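Tyrosyl-tRNA synthetase (Aeropyrum pernix, PDB 2CYA) probably catalyses the two-step attachment of tyrosine to tRNA(Tyr), first activating the amino acid with ATP and then transferring it to the tRNA acceptor end. Local coordinates at residues 90-95 with 114-119; 196-199 with 204-207; 237-242 with 246-251. All coordinates share one frame; numbering follows the deposited sequence.

Contact 1 (90-95 with 114-119); sequences LIRAAA and FVDAEE
R92 meets D116 and E118 mostly through water. The one close approach is apolar to polar: the methylene CD of R92 lies 3.6 Å from D116 OD2. The arginine chain bends at chi2 and again at chi3 (55°), which lays this methylene against the carboxylate and carries the guanidinium on past it. The two flat groups are turned 40° to each other.

The opposite charges probably attract, though they do not pair directly. R92 NH1 stands 4.4 Å from E118 OE1, which lies at the edge of the guanidinium near its plane, and water fills the gap. One water, in the guanidinium plane, accepts from R92 NH1 at 2.9 Å and donates to D116 OD1 at 2.7 Å, with a weak third bond to E118 OE1. A second water donates to E118 OE2 at 3.0 Å and takes only a weak bond from NH1. The stronger partner of E118 OE1 is the indole N-H of W76.

The remaining bonds pin the aspartate. With chi1 at -176°, its carboxylate reaches the start of the following helix, where E118 N donates to D116 OD1 over 2.7 Å in a nearly straight bond on the anti side of the carboxylate. T75 OG1 also bonds to OD1, so three partners grip that oxygen and its rotation is probably well fixed. Such capping by D116 is the classic N-cap motif, here starting helix 117-121 where strand 113-116, the outer parallel strand of the Rossmann-type sheet of a class I synthetase, comes to its end.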
loop_
_atom_site.group_PDB
_atom_site.type_symbol
_atom_site.label_atom_id
_atom_site.label_comp_id
_atom_site.label_asym_id
_atom_site.label_seq_id
_atom_site.Cartn_x
_atom_site.Cartn_y
_atom_site.Cartn_z
ATOM N N LEU A 90 22.312 6.290 -0.567
ATOM C CA LEU A 90 23.173 5.421 0.212
ATOM C C LEU A 90 22.694 3.973 0.098
ATOM O O LEU A 90 23.491 3.032 0.098
ATOM C CB LEU A 90 23.153 5.875 1.670
ATOM C CG LEU A 90 24.294 6.766 2.168
ATOM C CD1 LEU A 90 24.773 7.746 1.101
ATOM C CD2 LEU A 90 23.810 7.485 3.409
ATOM N N ILE A 91 21.383 3.801 -0.007
ATOM C CA ILE A 91 20.824 2.466 -0.135
ATOM C C ILE A 91 21.227 1.892 -1.492
ATOM O O ILE A 91 21.590 0.721 -1.590
ATOM C CB ILE A 91 19.296 2.491 -0.011
ATOM C CG1 ILE A 91 18.914 2.868 1.417
ATOM C CG2 ILE A 91 18.705 1.129 -0.422
ATOM C CD1 ILE A 91 17.407 2.958 1.649
ATOM N N ARG A 92 21.179 2.727 -2.526
ATOM C CA ARG A 92 21.555 2.307 -3.870
ATOM C C ARG A 92 23.036 1.968 -3.893
ATOM O O ARG A 92 23.454 1.016 -4.550
ATOM C CB ARG A 92 21.300 3.426 -4.884
ATOM C CG ARG A 92 20.405 3.016 -6.057
ATOM C CD ARG A 92 19.028 3.655 -5.956
ATOM N NE ARG A 92 19.144 5.112 -5.833
ATOM C CZ ARG A 92 18.115 5.946 -5.680
ATOM N NH1 ARG A 92 16.871 5.473 -5.632
ATOM N NH2 ARG A 92 18.342 7.253 -5.568
ATOM N N ALA A 93 23.818 2.768 -3.172
ATOM C CA ALA A 93 25.254 2.575 -3.105
ATOM C C ALA A 93 25.563 1.243 -2.449
ATOM O O ALA A 93 26.468 0.548 -2.878
ATOM C CB ALA A 93 25.900 3.706 -2.330
ATOM N N ALA A 94 24.803 0.886 -1.415
ATOM C CA ALA A 94 25.019 -0.385 -0.738
ATOM C C ALA A 94 24.745 -1.537 -1.714
ATOM O O ALA A 94 25.411 -2.570 -1.657
ATOM C CB ALA A 94 24.114 -0.500 0.516
ATOM N N ALA A 95 23.782 -1.345 -2.618
ATOM C CA ALA A 95 23.434 -2.363 -3.622
ATOM C C ALA A 95 24.535 -2.518 -4.681
ATOM O O ALA A 95 24.807 -3.633 -5.151
ATOM C CB ALA A 95 22.100 -2.012 -4.301
ATOM N N PHE A 114 19.794 -8.359 -12.019
ATOM C CA PHE A 114 19.660 -7.477 -10.868
ATOM C C PHE A 114 18.545 -6.489 -11.169
ATOM O O PHE A 114 18.524 -5.878 -12.237
ATOM C CB PHE A 114 20.975 -6.743 -10.583
ATOM C CG PHE A 114 22.022 -7.618 -9.955
ATOM C CD1 PHE A 114 22.871 -8.387 -10.745
ATOM C CD2 PHE A 114 22.138 -7.696 -8.571
ATOM C CE1 PHE A 114 23.828 -9.225 -10.164
ATOM C CE2 PHE A 114 23.091 -8.531 -7.972
ATOM C CZ PHE A 114 23.936 -9.293 -8.772
ATOM N N VAL A 115 17.614 -6.362 -10.226
ATOM C CA VAL A 115 16.446 -5.499 -10.367
ATOM C C VAL A 115 16.316 -4.580 -9.169
ATOM O O VAL A 115 16.327 -5.043 -8.021
ATOM C CB VAL A 115 15.147 -6.350 -10.429
ATOM C CG1 VAL A 115 13.956 -5.504 -10.847
ATOM C CG2 VAL A 115 15.334 -7.505 -11.357
ATOM N N ASP A 116 16.205 -3.287 -9.431
ATOM C CA ASP A 116 16.006 -2.293 -8.367
ATOM C C ASP A 116 14.483 -2.241 -8.126
ATOM O O ASP A 116 13.707 -2.208 -9.076
ATOM C CB ASP A 116 16.502 -0.910 -8.830
ATOM C CG ASP A 116 16.412 0.148 -7.734
ATOM O OD1 ASP A 116 15.319 0.331 -7.150
ATOM O OD2 ASP A 116 17.436 0.794 -7.450
ATOM N N ALA A 117 14.049 -2.254 -6.871
ATOM C CA ALA A 117 12.614 -2.205 -6.574
ATOM C C ALA A 117 11.905 -1.058 -7.322
ATOM O O ALA A 117 10.702 -1.118 -7.575
ATOM C CB ALA A 117 12.410 -2.050 -5.076
ATOM N N GLU A 118 12.656 -0.018 -7.673
ATOM C CA GLU A 118 12.090 1.124 -8.381
ATOM C C GLU A 118 11.417 0.730 -9.690
ATOM O O GLU A 118 10.436 1.356 -10.096
ATOM C CB GLU A 118 13.172 2.162 -8.686
ATOM C CG GLU A 118 12.613 3.507 -9.082
ATOM C CD GLU A 118 12.958 4.591 -8.081
ATOM O OE1 GLU A 118 12.841 4.361 -6.848
ATOM O OE2 GLU A 118 13.344 5.687 -8.535
ATOM N N GLU A 119 11.942 -0.293 -10.354
ATOM C CA GLU A 119 11.363 -0.744 -11.609
ATOM C C GLU A 119 9.991 -1.342 -11.347
ATOM O O GLU A 119 9.091 -1.210 -12.162
ATOM C CB GLU A 119 12.256 -1.787 -12.295
ATOM C CG GLU A 119 13.704 -1.347 -12.461
ATOM C CD GLU A 119 14.577 -2.412 -13.128
ATOM O OE1 GLU A 119 15.809 -2.406 -12.872
ATOM O OE2 GLU A 119 14.031 -3.241 -13.903
HETATM O O HOH W 1 15.749 2.803 -6.047
HETATM O O HOH W 2 13.991 7.176 -6.009
#

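Contact 2 (196-199 with 204-207); sequences DVAE and KKPV
K205 lies against A198 and E199 where the chain turns back from helix 188-198 toward strand 207-211, the return leg of a beta-alpha-beta crossover in the Rossmann-type domain. Strand 180-184 precedes the helix and runs parallel to 207-211, so the loop between has to bring the backbone back to the sheet in a few residues. One lysine, K205, touches the helix end from its root to its tip.

At the root of K205 the packing is close. A198 CB points at the loop and comes within 3.4 Å of K205 CA, tighter than an ordinary carbon contact, while K205 CB is 4.0 Å from the same methyl. That methyl also lies 3.5 Å from K204 O and just reaches P206 CD, so a single small side chain touches three successive residues of the loop; F174 of helix 161-175 adds to its surroundings.

Beyond CB the lysine is fully extended. Its CG is trans to the backbone N (chi1 -171°), which carries the chain away from the alanine to pass E199. CD then passes 3.9 Å from E199 OE2, the two side chains crossing at a slant. Neighbouring residues carry their charges elsewhere: K204 makes a salt bridge with D177, and D196 makes one with R141.

At the tip, K205 NZ stops 4.3 Å from E199 OE2, opposite in charge but beyond salt-bridge distance. A water closes the gap, accepting from K205 NZ at 2.7 Å and donating to E199 OE2 at 2.8 Å, with an angle of about 101° at its oxygen between the two.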
loop_
_atom_site.group_PDB
_atom_site.type_symbol
_atom_site.label_atom_id
_atom_site.label_comp_id
_atom_site.label_asym_id
_atom_site.label_seq_id
_atom_site.Cartn_x
_atom_site.Cartn_y
_atom_site.Cartn_z
ATOM N N ASP A 196 0.232 -18.949 1.246
ATOM C CA ASP A 196 -1.160 -19.043 1.691
ATOM C C ASP A 196 -2.112 -18.254 0.821
ATOM O O ASP A 196 -3.310 -18.487 0.845
ATOM C CB ASP A 196 -1.322 -18.516 3.115
ATOM C CG ASP A 196 -0.956 -19.537 4.157
ATOM O OD1 ASP A 196 -0.793 -20.718 3.788
ATOM O OD2 ASP A 196 -0.843 -19.155 5.339
ATOM N N VAL A 197 -1.567 -17.325 0.047
ATOM C CA VAL A 197 -2.369 -16.447 -0.778
ATOM C C VAL A 197 -2.339 -16.712 -2.275
ATOM O O VAL A 197 -3.289 -16.377 -2.988
ATOM C CB VAL A 197 -1.928 -14.981 -0.475
ATOM C CG1 VAL A 197 -2.129 -14.081 -1.672
ATOM C CG2 VAL A 197 -2.694 -14.478 0.726
ATOM N N ALA A 198 -1.265 -17.329 -2.745
ATOM C CA ALA A 198 -1.078 -17.596 -4.171
ATOM C C ALA A 198 -2.264 -18.189 -4.953
ATOM O O ALA A 198 -2.631 -17.673 -6.008
ATOM C CB ALA A 198 0.163 -18.479 -4.363
ATOM N N GLU A 199 -2.846 -19.276 -4.460
ATOM C CA GLU A 199 -3.956 -19.911 -5.185
ATOM C C GLU A 199 -5.207 -19.021 -5.230
ATOM O O GLU A 199 -5.886 -18.951 -6.250
ATOM C CB GLU A 199 -4.245 -21.306 -4.597
ATOM C CG GLU A 199 -3.103 -22.292 -4.893
ATOM C CD GLU A 199 -3.269 -23.674 -4.252
ATOM O OE1 GLU A 199 -4.329 -23.956 -3.644
ATOM O OE2 GLU A 199 -2.323 -24.486 -4.373
ATOM N N LYS A 204 1.305 -18.319 -8.932
ATOM C CA LYS A 204 2.099 -19.501 -8.591
ATOM C C LYS A 204 2.459 -19.534 -7.099
ATOM O O LYS A 204 2.950 -18.541 -6.545
ATOM C CB LYS A 204 3.406 -19.523 -9.388
ATOM C CG LYS A 204 3.294 -19.660 -10.905
ATOM C CD LYS A 204 4.689 -19.430 -11.503
ATOM C CE LYS A 204 4.747 -19.618 -12.999
ATOM N NZ LYS A 204 6.120 -19.245 -13.475
ATOM N N LYS A 205 2.202 -20.674 -6.461
ATOM C CA LYS A 205 2.523 -20.885 -5.049
ATOM C C LYS A 205 4.027 -21.174 -5.079
ATOM O O LYS A 205 4.453 -22.226 -5.557
ATOM C CB LYS A 205 1.763 -22.099 -4.533
ATOM C CG LYS A 205 1.828 -22.318 -3.050
ATOM C CD LYS A 205 1.107 -23.607 -2.705
ATOM C CE LYS A 205 1.000 -23.783 -1.218
ATOM N NZ LYS A 205 0.155 -24.958 -0.902
ATOM N N PRO A 206 4.848 -20.247 -4.562
ATOM C CA PRO A 206 6.294 -20.444 -4.580
ATOM C C PRO A 206 6.866 -21.414 -3.577
ATOM O O PRO A 206 6.405 -21.495 -2.429
ATOM C CB PRO A 206 6.829 -19.034 -4.321
ATOM C CG PRO A 206 5.837 -18.539 -3.264
ATOM C CD PRO A 206 4.493 -19.002 -3.847
ATOM N N VAL A 207 7.898 -22.131 -4.016
ATOM C CA VAL A 207 8.633 -23.029 -3.136
ATOM C C VAL A 207 9.565 -22.074 -2.360
ATOM O O VAL A 207 10.309 -21.311 -2.975
ATOM C CB VAL A 207 9.521 -24.001 -3.940
ATOM C CG1 VAL A 207 10.572 -24.612 -3.018
ATOM C CG2 VAL A 207 8.654 -25.099 -4.605
HETATM O O HOH W 3 -2.317 -25.668 -1.830
#

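Contact 3 (237-242 with 246-251); sequences VKMSKS and TAVFVV. With SO4 (sulfate ion), chain C.
K241 serves two masters: its CG abuts the edge of the F249 ring, 3.2 Å from CE2 and near the ring plane, while its amino group turns away to hold a sulfate ion. The turn comes from bends at chi2 (77°) and chi3 (70°), which fold the chain back from the ring so that K241 NZ donates to sulfate O4 at 2.8 Å. S45 OG is a second partner of NZ, and W52 NE1 and H49 NE2 also bond to the sulfate.

K238 to S242 form the KMSKS region, the signature loop of class I synthetases; K241, with H49 and W52, is inferred to bind ATP, and the sulfate, probably from the crystallisation liquor, is consistent with a phosphate position. Replacing K241 by a leucine would probably leave sulfate O4 and S45 OG without the amino group that both contact, weakening the grip on an anion here.

Deeper in, M239 packs alongside A247. Its CG lies only 3.3 Å from A247 CB, a tight fit, and the extended chain then bends at chi3 (-97°) to lay SD and CE beside the backbone of A247 and V248. The same A247 methyl sits 3.4 Å from S240 O. The CB of S240 points away from 246-251 and approaches the sulfate, 3.4 Å from its O3, and the serine hydroxyl shares a hydrogen bond with that of S242, 3.0 Å between S240 OG and S242 OG.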
loop_
_atom_site.group_PDB
_atom_site.type_symbol
_atom_site.label_atom_id
_atom_site.label_comp_id
_atom_site.label_asym_id
_atom_site.label_seq_id
_atom_site.Cartn_x
_atom_site.Cartn_y
_atom_site.Cartn_z
ATOM N N VAL A 237 20.590 -13.380 18.489
ATOM C CA VAL A 237 20.917 -12.118 17.836
ATOM C C VAL A 237 21.654 -12.384 16.522
ATOM O O VAL A 237 22.695 -13.044 16.505
ATOM C CB VAL A 237 21.807 -11.231 18.745
ATOM C CG1 VAL A 237 22.064 -9.890 18.076
ATOM C CG2 VAL A 237 21.139 -11.033 20.098
ATOM N N LYS A 238 21.103 -11.867 15.428
ATOM C CA LYS A 238 21.684 -12.040 14.097
ATOM C C LYS A 238 22.905 -11.143 13.905
ATOM O O LYS A 238 23.086 -10.162 14.628
ATOM C CB LYS A 238 20.643 -11.695 13.025
ATOM C CG LYS A 238 19.287 -12.364 13.228
ATOM C CD LYS A 238 18.275 -11.928 12.171
ATOM C CE LYS A 238 16.905 -12.542 12.434
ATOM N NZ LYS A 238 16.959 -14.032 12.513
ATOM N N MET A 239 23.744 -11.487 12.933
ATOM C CA MET A 239 24.923 -10.680 12.644
ATOM C C MET A 239 24.433 -9.504 11.794
ATOM O O MET A 239 23.750 -9.700 10.789
ATOM C CB MET A 239 25.966 -11.500 11.867
ATOM C CG MET A 239 27.317 -10.798 11.729
ATOM S SD MET A 239 28.539 -11.594 10.626
ATOM C CE MET A 239 29.528 -12.504 11.806
ATOM N N SER A 240 24.757 -8.284 12.207
ATOM C CA SER A 240 24.329 -7.103 11.463
ATOM C C SER A 240 25.238 -5.919 11.759
ATOM O O SER A 240 26.093 -5.991 12.643
ATOM C CB SER A 240 22.875 -6.747 11.811
ATOM O OG SER A 240 22.733 -6.375 13.171
ATOM N N LYS A 241 25.041 -4.828 11.022
ATOM C CA LYS A 241 25.847 -3.619 11.189
ATOM C C LYS A 241 25.637 -2.860 12.514
ATOM O O LYS A 241 26.296 -1.846 12.757
ATOM C CB LYS A 241 25.604 -2.666 10.009
ATOM C CG LYS A 241 26.067 -3.200 8.652
ATOM C CD LYS A 241 25.112 -4.226 8.060
ATOM C CE LYS A 241 23.809 -3.566 7.634
ATOM N NZ LYS A 241 22.842 -4.533 7.063
ATOM N N SER A 242 24.736 -3.357 13.364
ATOM C CA SER A 242 24.435 -2.732 14.661
ATOM C C SER A 242 25.692 -2.467 15.504
ATOM O O SER A 242 26.067 -1.313 15.730
ATOM C CB SER A 242 23.467 -3.617 15.460
ATOM O OG SER A 242 22.285 -3.896 14.722
ATOM N N THR A 246 30.544 -7.200 16.497
ATOM C CA THR A 246 29.825 -8.470 16.482
ATOM C C THR A 246 29.585 -8.986 15.069
ATOM O O THR A 246 28.919 -10.008 14.882
ATOM C CB THR A 246 28.459 -8.355 17.161
ATOM O OG1 THR A 246 27.617 -7.473 16.400
ATOM C CG2 THR A 246 28.629 -7.840 18.584
ATOM N N ALA A 247 30.113 -8.265 14.080
ATOM C CA ALA A 247 29.956 -8.657 12.689
ATOM C C ALA A 247 31.236 -8.421 11.890
ATOM O O ALA A 247 31.931 -7.421 12.077
ATOM C CB ALA A 247 28.806 -7.888 12.065
ATOM N N VAL A 248 31.541 -9.342 10.989
ATOM C CA VAL A 248 32.717 -9.209 10.158
ATOM C C VAL A 248 32.271 -8.665 8.806
ATOM O O VAL A 248 31.509 -9.316 8.091
ATOM C CB VAL A 248 33.417 -10.572 9.977
ATOM C CG1 VAL A 248 34.662 -10.417 9.108
ATOM C CG2 VAL A 248 33.787 -11.133 11.350
ATOM N N PHE A 249 32.716 -7.462 8.460
ATOM C CA PHE A 249 32.333 -6.881 7.169
ATOM C C PHE A 249 33.306 -7.320 6.077
ATOM O O PHE A 249 34.458 -7.660 6.366
ATOM C CB PHE A 249 32.296 -5.354 7.250
ATOM C CG PHE A 249 31.341 -4.836 8.276
ATOM C CD1 PHE A 249 31.782 -4.498 9.545
ATOM C CD2 PHE A 249 29.981 -4.738 7.988
ATOM C CE1 PHE A 249 30.878 -4.069 10.525
ATOM C CE2 PHE A 249 29.068 -4.313 8.960
ATOM C CZ PHE A 249 29.518 -3.978 10.229
ATOM N N VAL A 250 32.843 -7.303 4.827
ATOM C CA VAL A 250 33.683 -7.734 3.725
ATOM C C VAL A 250 34.842 -6.795 3.497
ATOM O O VAL A 250 35.692 -7.077 2.666
ATOM C CB VAL A 250 32.893 -7.892 2.387
ATOM C CG1 VAL A 250 31.861 -8.999 2.522
ATOM C CG2 VAL A 250 32.241 -6.584 1.999
ATOM N N VAL A 251 34.882 -5.680 4.227
ATOM C CA VAL A 251 35.988 -4.744 4.072
ATOM C C VAL A 251 36.795 -4.558 5.351
ATOM O O VAL A 251 37.594 -3.629 5.443
ATOM C CB VAL A 251 35.539 -3.334 3.575
ATOM C CG1 VAL A 251 34.954 -3.426 2.159
ATOM C CG2 VAL A 251 34.549 -2.718 4.553
HETATM S S SO4 C . 21.252 -7.492 8.073
HETATM O O1 SO4 C . 21.308 -8.923 8.611
HETATM O O2 SO4 C . 20.224 -7.474 6.943
HETATM O O3 SO4 C . 20.740 -6.671 9.112
HETATM O O4 SO4 C . 22.505 -7.292 7.436
#

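In the fold
The three contacts lie in series along the chain and do not touch. Contacts 1 and 2 belong to the Rossmann-type core, at strands 113-116 and 207-211, which bound its parallel strands; their centres are about 26 Å apart. Both lie near the predicted tyrosine site: the side chain of D116 is about 10 Å from that of D172, and that of P206 about 8 Å from that of Y39. Contact 3 holds part of the inferred ATP site, with its centre about 21 Å from that of contact 1; contacts 2 and 3 lie on opposite sides of the chain's centre, about 33 Å apart between centres. The nearest atoms of contacts 1 and 3 are about 8 Å apart.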